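Vinylacetyl-CoA Delta-isomerase (PDB 6VJR) probably dehydrates 4-hydroxybutyryl-CoA and shifts the double bond of vinylacetyl-CoA, holding FAD, a [4Fe-4S] cluster and a ferric ion. Local coordinates at residues Val19-Glu24 with Val30-Ile35; Phe115-Asp118 with Asp124-Lys127; Thr330-Thr335 with Tyr374-Leu379; Lys467-Lys472 with Glu482-Ser487. All blocks are in the same frame, centred on the assembly; numbering follows the deposited sequence.

Contact 1: Val19-Glu24 with Val30-Ile35; sequences VYLFGE and VDHPMI
Leu21 and Met34 mark the nearest backbone approach of Val19-Glu24 and Val30-Ile35, with their CA atoms still 9.6 Å apart, so side chains must span the gap. The first segment runs as strand 19-21 into a type I' turn from Leu21 to Glu24, closed by backbone bonds in both directions between these two residues; the second is an irregular link leading to helix 36-51. Leu21 is the hub. With CG anti to the backbone N (chi1 172°), it forks toward the link: CD2 sits over one face of the His32 imidazole, a CH-pi contact 4.0 Å from the ring centroid, and also meets Ile35 CD1. Its other branch, CD1, lies 3.9 Å from Met34 CE and at the same time above one face of the Phe22 ring in its own turn, toward the rim. Met34 comes at that phenyl ring from the opposite direction; SD is 3.7 Å from Phe22 CE2, an oblique Met-aromatic contact. The His32 ring is kept from turning by Met34 N, which donates in the ring plane to ND1 (3.0 Å). A water gives a hydrogen bond to Leu21 O and has a weak, long one with His32 NE2. Tyr228 of strand 224-228 packs against Leu21, Met34 and Ile35, while Asp396 of the second subunit takes the backbone N-H groups of Phe22 and Gly23. The joint is thus mainly apolar and sulfur-aromatic, with one imidazole offering a face to leucine and ND1 to the backbone N-H of Met34, its NE2 only weakly linked to water.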
loop_
_atom_site.group_PDB
_atom_site.type_symbol
_atom_site.label_atom_id
_atom_site.label_comp_id
_atom_site.label_asym_id
_atom_site.label_seq_id
_atom_site.Cartn_x
_atom_site.Cartn_y
_atom_site.Cartn_z
ATOM N N VAL A 19 -32.030 27.948 13.096
ATOM C CA VAL A 19 -30.817 27.142 13.198
ATOM C C VAL A 19 -30.647 26.646 14.624
ATOM O O VAL A 19 -30.520 27.448 15.544
ATOM C CB VAL A 19 -29.557 27.915 12.772
ATOM C CG1 VAL A 19 -28.291 27.094 12.943
ATOM C CG2 VAL A 19 -29.671 28.459 11.370
ATOM N N TYR A 20 -30.601 25.329 14.783
ATOM C CA TYR A 20 -30.334 24.742 16.090
ATOM C C TYR A 20 -28.875 24.308 16.180
ATOM O O TYR A 20 -28.412 23.586 15.306
ATOM C CB TYR A 20 -31.242 23.544 16.351
ATOM C CG TYR A 20 -32.672 23.973 16.605
ATOM C CD1 TYR A 20 -33.031 24.628 17.772
ATOM C CD2 TYR A 20 -33.649 23.747 15.667
ATOM C CE1 TYR A 20 -34.326 25.053 18.001
ATOM C CE2 TYR A 20 -34.951 24.128 15.909
ATOM C CZ TYR A 20 -35.299 24.793 17.073
ATOM O OH TYR A 20 -36.569 25.269 17.310
ATOM N N LEU A 21 -28.185 24.757 17.248
ATOM C CA LEU A 21 -26.827 24.319 17.555
ATOM C C LEU A 21 -26.704 24.190 19.062
ATOM O O LEU A 21 -26.921 25.157 19.784
ATOM C CB LEU A 21 -25.834 25.335 16.982
ATOM C CG LEU A 21 -24.360 25.147 17.357
ATOM C CD1 LEU A 21 -23.844 23.757 17.074
ATOM C CD2 LEU A 21 -23.569 26.166 16.586
ATOM N N PHE A 22 -26.374 22.974 19.537
ATOM C CA PHE A 22 -26.241 22.703 20.952
ATOM C C PHE A 22 -27.517 23.047 21.714
ATOM O O PHE A 22 -27.462 23.495 22.880
ATOM C CB PHE A 22 -25.053 23.457 21.559
ATOM C CG PHE A 22 -23.709 23.073 20.985
ATOM C CD1 PHE A 22 -23.332 21.739 20.852
ATOM C CD2 PHE A 22 -22.796 24.063 20.638
ATOM C CE1 PHE A 22 -22.081 21.414 20.350
ATOM C CE2 PHE A 22 -21.557 23.736 20.090
ATOM C CZ PHE A 22 -21.224 22.396 19.927
ATOM N N GLY A 23 -28.658 22.741 21.084
ATOM C CA GLY A 23 -29.953 22.867 21.726
ATOM C C GLY A 23 -30.435 24.310 21.879
ATOM O O GLY A 23 -31.329 24.554 22.690
ATOM N N GLU A 24 -29.844 25.245 21.126
ATOM C CA GLU A 24 -30.245 26.633 21.188
ATOM C C GLU A 24 -30.455 27.132 19.763
ATOM O O GLU A 24 -29.779 26.670 18.853
ATOM C CB GLU A 24 -29.156 27.461 21.852
ATOM C CG GLU A 24 -28.855 27.048 23.280
ATOM C CD GLU A 24 -29.855 27.483 24.329
ATOM O OE1 GLU A 24 -29.666 27.015 25.467
ATOM O OE2 GLU A 24 -30.819 28.240 24.020
ATOM N N VAL A 30 -23.579 34.880 11.846
ATOM C CA VAL A 30 -22.379 35.629 11.477
ATOM C C VAL A 30 -21.564 35.953 12.721
ATOM O O VAL A 30 -20.356 36.155 12.637
ATOM C CB VAL A 30 -22.724 36.932 10.725
ATOM C CG1 VAL A 30 -21.492 37.773 10.424
ATOM C CG2 VAL A 30 -23.445 36.662 9.432
ATOM N N ASP A 31 -22.247 36.085 13.864
ATOM C CA ASP A 31 -21.591 36.448 15.103
ATOM C C ASP A 31 -21.299 35.247 15.999
ATOM O O ASP A 31 -20.826 35.427 17.120
ATOM C CB ASP A 31 -22.471 37.446 15.821
ATOM C CG ASP A 31 -22.564 38.813 15.165
ATOM O OD1 ASP A 31 -21.666 39.159 14.381
ATOM O OD2 ASP A 31 -23.560 39.498 15.442
ATOM N N HIS A 32 -21.594 34.035 15.548
ATOM C CA HIS A 32 -21.361 32.866 16.383
ATOM C C HIS A 32 -19.947 32.374 16.107
ATOM O O HIS A 32 -19.618 32.040 14.969
ATOM C CB HIS A 32 -22.373 31.766 16.104
ATOM C CG HIS A 32 -22.356 30.652 17.093
ATOM N ND1 HIS A 32 -21.271 29.857 17.342
ATOM C CD2 HIS A 32 -23.336 30.265 17.929
ATOM C CE1 HIS A 32 -21.614 28.978 18.283
ATOM N NE2 HIS A 32 -22.878 29.214 18.649
ATOM N N PRO A 33 -19.060 32.280 17.121
ATOM C CA PRO A 33 -17.670 31.904 16.863
ATOM C C PRO A 33 -17.445 30.520 16.259
ATOM O O PRO A 33 -16.409 30.269 15.656
ATOM C CB PRO A 33 -16.994 31.947 18.225
ATOM C CG PRO A 33 -18.040 32.305 19.224
ATOM C CD PRO A 33 -19.339 32.568 18.534
ATOM N N MET A 34 -18.411 29.612 16.383
ATOM C CA MET A 34 -18.245 28.306 15.773
ATOM C C MET A 34 -18.548 28.339 14.283
ATOM O O MET A 34 -18.026 27.508 13.525
ATOM C CB MET A 34 -19.126 27.261 16.459
ATOM C CG MET A 34 -18.886 25.855 15.988
ATOM S SD MET A 34 -19.682 24.627 17.026
ATOM C CE MET A 34 -20.183 23.380 15.813
ATOM N N ILE A 35 -19.351 29.313 13.869
ATOM C CA ILE A 35 -19.857 29.406 12.508
ATOM C C ILE A 35 -19.042 30.411 11.694
ATOM O O ILE A 35 -18.849 30.237 10.484
ATOM C CB ILE A 35 -21.350 29.746 12.526
ATOM C CG1 ILE A 35 -22.149 28.738 13.376
ATOM C CG2 ILE A 35 -21.912 29.880 11.104
ATOM C CD1 ILE A 35 -23.638 29.043 13.451
HETATM O O HOH W 1 -25.430 27.617 20.117
#

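Contact 2: Phe115-Asp118 with Asp124-Lys127; sequences FEID and DYHK
Phe115 lays its CB over one face of the His126 imidazole, 4.0 Å from the ring centroid in a CH-pi contact, and the edge of its phenyl ring points at that same imidazole. The two planes stand at 87°, a T-shaped pair in which CD2 of Phe115 comes 3.9 Å from CD2 of His126. The imidazole's ND1 is bonded outside the segments to Thr114 OG1. One helical turn on, Asp118 crosses to the start of the next helix. Its CG lies beside the backbone N (chi1 -68°), which aims both carboxylate oxygens at the first turn of helix 125-139. OD1 receives Tyr125 N on its syn lone pair (3.0 Å), and OD2 receives His126 N at 2.8 Å with a straighter N-H...O angle of 161°, from somewhat out of the carboxylate plane. OD1 is also bonded to Thr123 OG1, and a water donates to OD2 while accepting from both N and NZ of Lys127. With an alanine in place of Asp118, the Tyr125 and His126 N-H groups would probably lose their shared acceptor and the loop between the helices would be less firmly held. Next to this, Ile117 CG2 meets the edge of the Tyr125 ring, 3.5 Å from CD2; the hydroxyl of that tyrosine is bonded to Glu274. Asp124, at the N-cap position, makes no capping bond with its side chain; Asp118 of the preceding helix provides acceptors instead. A negative group at this partially positive N-terminal helix end, with Lys127 close by, is probably stabilised in its charged form and likely helps hold the two helices together.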
loop_
_atom_site.group_PDB
_atom_site.type_symbol
_atom_site.label_atom_id
_atom_site.label_comp_id
_atom_site.label_asym_id
_atom_site.label_seq_id
_atom_site.Cartn_x
_atom_site.Cartn_y
_atom_site.Cartn_z
ATOM N N PHE A 115 -32.063 20.477 -20.130
ATOM C CA PHE A 115 -32.174 20.517 -21.575
ATOM C C PHE A 115 -32.707 19.191 -22.116
ATOM O O PHE A 115 -33.601 19.170 -22.978
ATOM C CB PHE A 115 -30.814 20.892 -22.171
ATOM C CG PHE A 115 -30.850 21.056 -23.681
ATOM C CD1 PHE A 115 -30.778 19.953 -24.515
ATOM C CD2 PHE A 115 -30.897 22.314 -24.261
ATOM C CE1 PHE A 115 -30.734 20.104 -25.876
ATOM C CE2 PHE A 115 -30.886 22.456 -25.634
ATOM C CZ PHE A 115 -30.808 21.352 -26.437
ATOM N N GLU A 116 -32.175 18.085 -21.569
ATOM C CA GLU A 116 -32.517 16.761 -22.052
ATOM C C GLU A 116 -33.902 16.340 -21.575
ATOM O O GLU A 116 -34.589 15.680 -22.333
ATOM C CB GLU A 116 -31.422 15.746 -21.751
ATOM C CG GLU A 116 -30.198 16.046 -22.621
ATOM C CD GLU A 116 -29.015 15.101 -22.522
ATOM O OE1 GLU A 116 -29.273 13.896 -22.739
ATOM O OE2 GLU A 116 -27.867 15.566 -22.300
ATOM N N ILE A 117 -34.326 16.717 -20.364
ATOM C CA ILE A 117 -35.688 16.459 -19.950
ATOM C C ILE A 117 -36.655 17.101 -20.936
ATOM O O ILE A 117 -37.601 16.451 -21.378
ATOM C CB ILE A 117 -35.957 16.978 -18.531
ATOM C CG1 ILE A 117 -35.028 16.349 -17.497
ATOM C CG2 ILE A 117 -37.424 16.758 -18.189
ATOM C CD1 ILE A 117 -35.105 16.955 -16.115
ATOM N N ASP A 118 -36.415 18.387 -21.261
ATOM C CA ASP A 118 -37.292 19.166 -22.127
ATOM C C ASP A 118 -37.355 18.571 -23.533
ATOM O O ASP A 118 -38.432 18.545 -24.147
ATOM C CB ASP A 118 -36.863 20.620 -22.200
ATOM C CG ASP A 118 -37.033 21.424 -20.916
ATOM O OD1 ASP A 118 -37.656 20.893 -19.936
ATOM O OD2 ASP A 118 -36.552 22.583 -20.896
ATOM N N ASP A 124 -40.345 23.037 -19.901
ATOM C CA ASP A 124 -39.514 24.231 -20.008
ATOM C C ASP A 124 -38.651 24.408 -18.764
ATOM O O ASP A 124 -38.359 25.528 -18.354
ATOM C CB ASP A 124 -40.309 25.500 -20.221
ATOM C CG ASP A 124 -41.359 25.752 -19.158
ATOM O OD1 ASP A 124 -41.427 24.940 -18.238
ATOM O OD2 ASP A 124 -42.148 26.704 -19.307
ATOM N N TYR A 125 -38.175 23.286 -18.225
ATOM C CA TYR A 125 -37.235 23.302 -17.119
ATOM C C TYR A 125 -35.947 24.049 -17.459
ATOM O O TYR A 125 -35.370 24.709 -16.588
ATOM C CB TYR A 125 -36.930 21.892 -16.628
ATOM C CG TYR A 125 -38.166 21.096 -16.246
ATOM C CD1 TYR A 125 -38.997 21.505 -15.214
ATOM C CD2 TYR A 125 -38.446 19.873 -16.842
ATOM C CE1 TYR A 125 -40.128 20.783 -14.855
ATOM C CE2 TYR A 125 -39.576 19.148 -16.494
ATOM C CZ TYR A 125 -40.410 19.581 -15.476
ATOM O OH TYR A 125 -41.539 18.874 -15.165
ATOM N N HIS A 126 -35.445 23.872 -18.674
ATOM C CA HIS A 126 -34.205 24.523 -19.073
ATOM C C HIS A 126 -34.394 26.043 -19.094
ATOM O O HIS A 126 -33.511 26.761 -18.627
ATOM C CB HIS A 126 -33.705 23.959 -20.408
ATOM C CG HIS A 126 -32.343 24.368 -20.750
ATOM N ND1 HIS A 126 -31.270 23.943 -20.001
ATOM C CD2 HIS A 126 -31.846 25.147 -21.726
ATOM C CE1 HIS A 126 -30.141 24.477 -20.501
ATOM N NE2 HIS A 126 -30.479 25.216 -21.563
ATOM N N LYS A 127 -35.516 26.537 -19.651
ATOM C CA LYS A 127 -35.828 27.970 -19.671
ATOM C C LYS A 127 -35.923 28.531 -18.257
ATOM O O LYS A 127 -35.296 29.552 -17.937
ATOM C CB LYS A 127 -37.127 28.251 -20.450
ATOM C CG LYS A 127 -37.054 27.970 -21.935
ATOM C CD LYS A 127 -38.335 28.194 -22.743
ATOM C CE LYS A 127 -38.487 27.268 -23.942
ATOM N NZ LYS A 127 -38.778 25.871 -23.561
HETATM O O HOH W 2 -36.980 24.833 -21.917
#

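Contact 3: Thr330-Thr335 with Tyr374-Leu379; sequences THLNET and YEISRL
Leu332 and Ile376 both hold their first branch beside the backbone N (chi1 near -65° for Leu332 CG and Ile376 CG1 alike), and the extended ends that follow reach across the gap between the helices. Leu332 CD1 settles against the aliphatic part of Glu375, 3.8 Å from CG and a little farther from CB. In return Ile376 CD1 lies 4.1 Å from Asn333 CB, beside the Asn333 backbone N, and 4.3 Å from Leu332 CB. Glu375 thus has two roles: its methylene groups receive the leucine, while a bend at chi2 (60°) turns the carboxylate away to Arg378 on its own helix. There the guanidinium grips it side-on, NE to OE1 at 2.9 Å and NH2 to OE2 at 2.8 Å, one nitrogen for each oxygen; Arg378 NH1 goes on to Thr370 O of the second subunit. The polar end of Asn333 leads elsewhere, ND2 bonding to Thr297 O. Helices 320-345 and 372-384 run antiparallel at 158°, their local axes 10.0 Å apart, with Leu303 of helix 295-314 and Tyr440 of helix 437-446 closing round Ile376. Such antiparallel packing through aliphatic side chains is consistent with the helical bundle of the acyl-CoA dehydrogenase clan, to which this C-terminal region belongs; here the side chain of Glu375 is about 12 Å from a bound FAD and that of Asn333 about 12 Å from the iron-sulfur cluster.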
loop_
_atom_site.group_PDB
_atom_site.type_symbol
_atom_site.label_atom_id
_atom_site.label_comp_id
_atom_site.label_asym_id
_atom_site.label_seq_id
_atom_site.Cartn_x
_atom_site.Cartn_y
_atom_site.Cartn_z
ATOM N N THR A 330 4.133 14.909 -1.340
ATOM C CA THR A 330 4.009 15.733 -2.544
ATOM C C THR A 330 3.552 14.892 -3.745
ATOM O O THR A 330 2.629 15.280 -4.492
ATOM C CB THR A 330 5.355 16.410 -2.861
ATOM O OG1 THR A 330 5.701 17.310 -1.807
ATOM C CG2 THR A 330 5.294 17.186 -4.142
ATOM N N HIS A 331 4.156 13.710 -3.898
ATOM C CA HIS A 331 3.839 12.795 -4.987
ATOM C C HIS A 331 2.368 12.351 -4.938
ATOM O O HIS A 331 1.634 12.413 -5.926
ATOM C CB HIS A 331 4.734 11.549 -4.887
ATOM C CG HIS A 331 4.295 10.499 -5.839
ATOM N ND1 HIS A 331 4.398 10.590 -7.207
ATOM C CD2 HIS A 331 3.724 9.348 -5.596
ATOM C CE1 HIS A 331 3.796 9.540 -7.758
ATOM N NE2 HIS A 331 3.420 8.727 -6.777
ATOM N N LEU A 332 1.897 11.948 -3.764
ATOM C CA LEU A 332 0.490 11.526 -3.634
ATOM C C LEU A 332 -0.475 12.685 -3.927
ATOM O O LEU A 332 -1.505 12.549 -4.590
ATOM C CB LEU A 332 0.290 10.975 -2.228
ATOM C CG LEU A 332 1.076 9.716 -1.863
ATOM C CD1 LEU A 332 0.793 9.310 -0.433
ATOM C CD2 LEU A 332 0.705 8.566 -2.802
ATOM N N ASN A 333 -0.122 13.846 -3.402
ATOM C CA ASN A 333 -0.923 15.053 -3.594
ATOM C C ASN A 333 -1.019 15.424 -5.080
ATOM O O ASN A 333 -2.103 15.682 -5.602
ATOM C CB ASN A 333 -0.349 16.197 -2.756
ATOM C CG ASN A 333 -1.320 17.336 -2.554
ATOM O OD1 ASN A 333 -2.477 17.120 -2.176
ATOM N ND2 ASN A 333 -0.837 18.555 -2.745
ATOM N N GLU A 334 0.105 15.355 -5.787
ATOM C CA GLU A 334 0.100 15.701 -7.202
ATOM C C GLU A 334 -0.593 14.658 -8.059
ATOM O O GLU A 334 -1.111 14.952 -9.129
ATOM C CB GLU A 334 1.488 15.982 -7.736
ATOM C CG GLU A 334 2.162 17.151 -7.034
ATOM C CD GLU A 334 1.497 18.513 -7.122
ATOM O OE1 GLU A 334 0.646 18.755 -8.020
ATOM O OE2 GLU A 334 1.929 19.364 -6.304
ATOM N N THR A 335 -0.613 13.411 -7.592
ATOM C CA THR A 335 -1.318 12.344 -8.290
ATOM C C THR A 335 -2.818 12.704 -8.362
ATOM O O THR A 335 -3.485 12.511 -9.371
ATOM C CB THR A 335 -1.060 10.993 -7.588
ATOM O OG1 THR A 335 0.309 10.632 -7.748
ATOM C CG2 THR A 335 -1.821 9.870 -8.279
ATOM N N TYR A 374 -5.394 10.381 3.855
ATOM C CA TYR A 374 -5.136 9.616 5.066
ATOM C C TYR A 374 -3.651 9.336 5.243
ATOM O O TYR A 374 -3.141 9.369 6.358
ATOM C CB TYR A 374 -6.002 8.379 5.081
ATOM C CG TYR A 374 -7.486 8.630 5.326
ATOM C CD1 TYR A 374 -8.342 8.933 4.274
ATOM C CD2 TYR A 374 -8.036 8.589 6.592
ATOM C CE1 TYR A 374 -9.692 9.155 4.475
ATOM C CE2 TYR A 374 -9.381 8.787 6.821
ATOM C CZ TYR A 374 -10.206 9.140 5.756
ATOM O OH TYR A 374 -11.549 9.295 5.898
ATOM N N GLU A 375 -2.952 9.078 4.148
ATOM C CA GLU A 375 -1.524 8.818 4.214
ATOM C C GLU A 375 -0.723 10.106 4.427
ATOM O O GLU A 375 0.287 10.176 5.160
ATOM C CB GLU A 375 -1.096 8.087 2.962
ATOM C CG GLU A 375 0.396 7.695 2.979
ATOM C CD GLU A 375 0.935 6.788 4.079
ATOM O OE1 GLU A 375 0.129 6.321 4.891
ATOM O OE2 GLU A 375 2.179 6.594 4.173
ATOM N N ILE A 376 -1.130 11.191 3.736
ATOM C CA ILE A 376 -0.455 12.464 3.924
ATOM C C ILE A 376 -0.561 12.881 5.390
ATOM O O ILE A 376 0.412 13.380 6.006
ATOM C CB ILE A 376 -1.046 13.480 2.921
ATOM C CG1 ILE A 376 -0.755 13.092 1.446
ATOM C CG2 ILE A 376 -0.519 14.876 3.196
ATOM C CD1 ILE A 376 -1.519 13.891 0.417
ATOM N N SER A 377 -1.731 12.670 5.986
ATOM C CA SER A 377 -1.931 13.000 7.383
ATOM C C SER A 377 -1.056 12.151 8.299
ATOM O O SER A 377 -0.481 12.671 9.258
ATOM C CB SER A 377 -3.380 12.836 7.738
ATOM O OG SER A 377 -4.144 13.806 7.056
ATOM N N ARG A 378 -0.970 10.855 8.019
ATOM C CA ARG A 378 -0.130 9.960 8.817
ATOM C C ARG A 378 1.316 10.441 8.806
ATOM O O ARG A 378 1.970 10.546 9.839
ATOM C CB ARG A 378 -0.238 8.529 8.311
ATOM C CG ARG A 378 0.415 7.503 9.217
ATOM C CD ARG A 378 0.238 6.103 8.666
ATOM N NE ARG A 378 1.103 5.801 7.541
ATOM C CZ ARG A 378 2.374 5.458 7.626
ATOM N NH1 ARG A 378 2.922 5.103 8.794
ATOM N NH2 ARG A 378 3.058 5.350 6.513
ATOM N N LEU A 379 1.826 10.772 7.618
ATOM C CA LEU A 379 3.205 11.207 7.471
ATOM C C LEU A 379 3.451 12.531 8.192
ATOM O O LEU A 379 4.518 12.741 8.763
ATOM C CB LEU A 379 3.621 11.268 6.010
ATOM C CG LEU A 379 3.617 9.930 5.278
ATOM C CD1 LEU A 379 3.910 10.122 3.823
ATOM C CD2 LEU A 379 4.598 8.930 5.907
#

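Contact 4: Lys467-Lys472 with Glu482-Ser487; sequences KKNLAK and EEPKES
Helix 464-475 and the loop that doubles back beside it are joined where Asn469 meets Glu482, at the surface of the C-terminal region and away from the annotated sites. The side-chain amide of Asn469 does the joining. ND2 donates to the Glu482 carbonyl oxygen at 2.9 Å with an almost straight N-H...O angle of 178°; the acceptor lies in the amide plane, whereas the donor is tilted 28° from the carbonyl plane. CG of Asn469 stands beside the backbone N (chi1 -72°), swinging the amide out toward the loop. The other end of the amide works through water: a bound molecule donates to Asn469 OD1 (2.8 Å) and accepts from Glu482 N (2.9 Å) and Lys472 NZ (2.7 Å). The amide therefore reads both backbone polar groups of one residue, the C=O directly and the N-H through the water. Pro484 packs alongside, its CD 3.9 Å from Asn469 ND2. Lys472, whose extended chain carries NZ to the water, has its salt bridge with Asp480. Farther along, both carboxylate oxygens of Glu486 take backbone N-H groups at the start of the helix, those of Gly465 and Tyr466, and Lys468 on the helix pairs with Asp312 of the third subunit. A leucine in place of Asn469 would probably leave the Glu482 carbonyl without its direct donor and the bridging water without one of its acceptors. With little apolar surface shared, the loop is held here by one nearly straight hydrogen bond from the side-chain amide and a water linking neutral and charged groups.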
loop_
_atom_site.group_PDB
_atom_site.type_symbol
_atom_site.label_atom_id
_atom_site.label_comp_id
_atom_site.label_asym_id
_atom_site.label_seq_id
_atom_site.Cartn_x
_atom_site.Cartn_y
_atom_site.Cartn_z
ATOM N N LYS A 467 -11.235 -4.887 -23.995
ATOM C CA LYS A 467 -9.926 -5.312 -23.507
ATOM C C LYS A 467 -9.683 -6.822 -23.668
ATOM O O LYS A 467 -8.589 -7.243 -24.047
ATOM C CB LYS A 467 -9.732 -4.865 -22.052
ATOM C CG LYS A 467 -9.674 -3.343 -21.890
ATOM C CD LYS A 467 -9.563 -2.854 -20.453
ATOM C CE LYS A 467 -9.511 -1.339 -20.466
ATOM N NZ LYS A 467 -9.445 -0.818 -19.131
ATOM N N LYS A 468 -10.724 -7.628 -23.444
ATOM C CA LYS A 468 -10.642 -9.060 -23.698
ATOM C C LYS A 468 -10.233 -9.321 -25.149
ATOM O O LYS A 468 -9.394 -10.167 -25.425
ATOM C CB LYS A 468 -11.958 -9.783 -23.400
ATOM C CG LYS A 468 -12.283 -9.824 -21.922
ATOM C CD LYS A 468 -13.684 -10.313 -21.622
ATOM C CE LYS A 468 -13.843 -11.740 -21.854
ATOM N NZ LYS A 468 -15.216 -12.181 -21.653
ATOM N N ASN A 469 -10.799 -8.527 -26.072
ATOM C CA ASN A 469 -10.484 -8.712 -27.478
ATOM C C ASN A 469 -9.047 -8.310 -27.789
ATOM O O ASN A 469 -8.390 -8.939 -28.628
ATOM C CB ASN A 469 -11.502 -8.007 -28.354
ATOM C CG ASN A 469 -12.836 -8.734 -28.319
ATOM O OD1 ASN A 469 -12.959 -9.861 -27.839
ATOM N ND2 ASN A 469 -13.873 -8.118 -28.828
ATOM N N LEU A 470 -8.524 -7.270 -27.124
ATOM C CA LEU A 470 -7.112 -6.928 -27.279
ATOM C C LEU A 470 -6.232 -8.119 -26.918
ATOM O O LEU A 470 -5.235 -8.368 -27.595
ATOM C CB LEU A 470 -6.712 -5.761 -26.387
ATOM C CG LEU A 470 -7.382 -4.412 -26.651
ATOM C CD1 LEU A 470 -6.898 -3.455 -25.568
ATOM C CD2 LEU A 470 -7.144 -3.859 -28.010
ATOM N N ALA A 471 -6.558 -8.737 -25.790
ATOM C CA ALA A 471 -5.744 -9.837 -25.267
ATOM C C ALA A 471 -5.848 -11.070 -26.175
ATOM O O ALA A 471 -4.827 -11.678 -26.529
ATOM C CB ALA A 471 -6.131 -10.133 -23.853
ATOM N N LYS A 472 -7.072 -11.399 -26.593
ATOM C CA LYS A 472 -7.300 -12.505 -27.517
ATOM C C LYS A 472 -6.497 -12.340 -28.804
ATOM O O LYS A 472 -5.844 -13.270 -29.253
ATOM C CB LYS A 472 -8.785 -12.737 -27.799
ATOM C CG LYS A 472 -9.527 -13.323 -26.627
ATOM C CD LYS A 472 -11.008 -13.524 -26.900
ATOM C CE LYS A 472 -11.751 -14.037 -25.742
ATOM N NZ LYS A 472 -13.151 -14.281 -26.125
ATOM N N GLU A 482 -16.153 -12.135 -29.227
ATOM C CA GLU A 482 -17.500 -11.571 -29.172
ATOM C C GLU A 482 -17.443 -10.041 -29.276
ATOM O O GLU A 482 -16.524 -9.404 -28.759
ATOM C CB GLU A 482 -18.180 -11.935 -27.854
ATOM C CG GLU A 482 -18.204 -13.442 -27.596
ATOM C CD GLU A 482 -19.553 -14.020 -27.195
ATOM O OE1 GLU A 482 -20.564 -13.735 -27.876
ATOM O OE2 GLU A 482 -19.584 -14.809 -26.236
ATOM N N GLU A 483 -18.418 -9.446 -29.977
ATOM C CA GLU A 483 -18.589 -7.995 -29.998
ATOM C C GLU A 483 -18.904 -7.515 -28.579
ATOM O O GLU A 483 -19.779 -8.072 -27.910
ATOM C CB GLU A 483 -19.702 -7.616 -30.979
ATOM C CG GLU A 483 -19.794 -6.122 -31.263
ATOM C CD GLU A 483 -21.023 -5.758 -32.095
ATOM O OE1 GLU A 483 -21.073 -4.605 -32.534
ATOM O OE2 GLU A 483 -21.930 -6.599 -32.328
ATOM N N PRO A 484 -18.203 -6.489 -28.049
ATOM C CA PRO A 484 -18.530 -5.972 -26.731
ATOM C C PRO A 484 -19.934 -5.391 -26.665
ATOM O O PRO A 484 -20.393 -4.758 -27.617
ATOM C CB PRO A 484 -17.455 -4.921 -26.480
ATOM C CG PRO A 484 -16.326 -5.321 -27.415
ATOM C CD PRO A 484 -17.011 -5.856 -28.619
ATOM N N LYS A 485 -20.603 -5.628 -25.536
ATOM C CA LYS A 485 -21.896 -5.018 -25.267
ATOM C C LYS A 485 -21.768 -4.253 -23.953
ATOM O O LYS A 485 -21.888 -4.836 -22.874
ATOM C CB LYS A 485 -22.948 -6.122 -25.138
ATOM C CG LYS A 485 -23.111 -6.999 -26.358
ATOM C CD LYS A 485 -23.867 -6.319 -27.496
ATOM C CE LYS A 485 -24.293 -7.273 -28.590
ATOM N NZ LYS A 485 -23.174 -7.691 -29.444
ATOM N N GLU A 486 -21.396 -2.982 -24.067
ATOM C CA GLU A 486 -20.980 -2.177 -22.934
ATOM C C GLU A 486 -20.856 -0.739 -23.425
ATOM O O GLU A 486 -20.708 -0.508 -24.623
ATOM C CB GLU A 486 -19.630 -2.647 -22.389
ATOM C CG GLU A 486 -18.500 -2.608 -23.419
ATOM C CD GLU A 486 -17.243 -3.431 -23.140
ATOM O OE1 GLU A 486 -17.312 -4.319 -22.225
ATOM O OE2 GLU A 486 -16.169 -3.228 -23.829
ATOM N N SER A 487 -20.830 0.194 -22.471
ATOM C CA SER A 487 -20.515 1.563 -22.789
ATOM C C SER A 487 -19.110 1.635 -23.372
ATOM O O SER A 487 -18.180 1.149 -22.748
ATOM C CB SER A 487 -20.618 2.466 -21.618
ATOM O OG SER A 487 -20.290 3.784 -22.071
HETATM O O HOH W 3 -14.424 -11.993 -26.848
#

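In the fold
The four contacts follow one another along the chain without overlapping. Contacts 1 and 2 lie in the N-terminal family region, their centres about 39 Å apart: one beside strand 19-21 of the mixed sheet, the other at the junction of helices 101-121 and 125-139. Contact 3 belongs to the C-terminal helices, on the other side of the chain's centre from contact 2. Contact 4, between helix 464-475 and the loop after it, has its centre about 36 Å from that of contact 3 and about 56 Å from that of contact 1, the widest separation. None touches another. Contacts 1 and 3 both meet the second subunit, and contacts 3 and 4 the third, so local packing within the chain is continuous with the tetramer's interfaces.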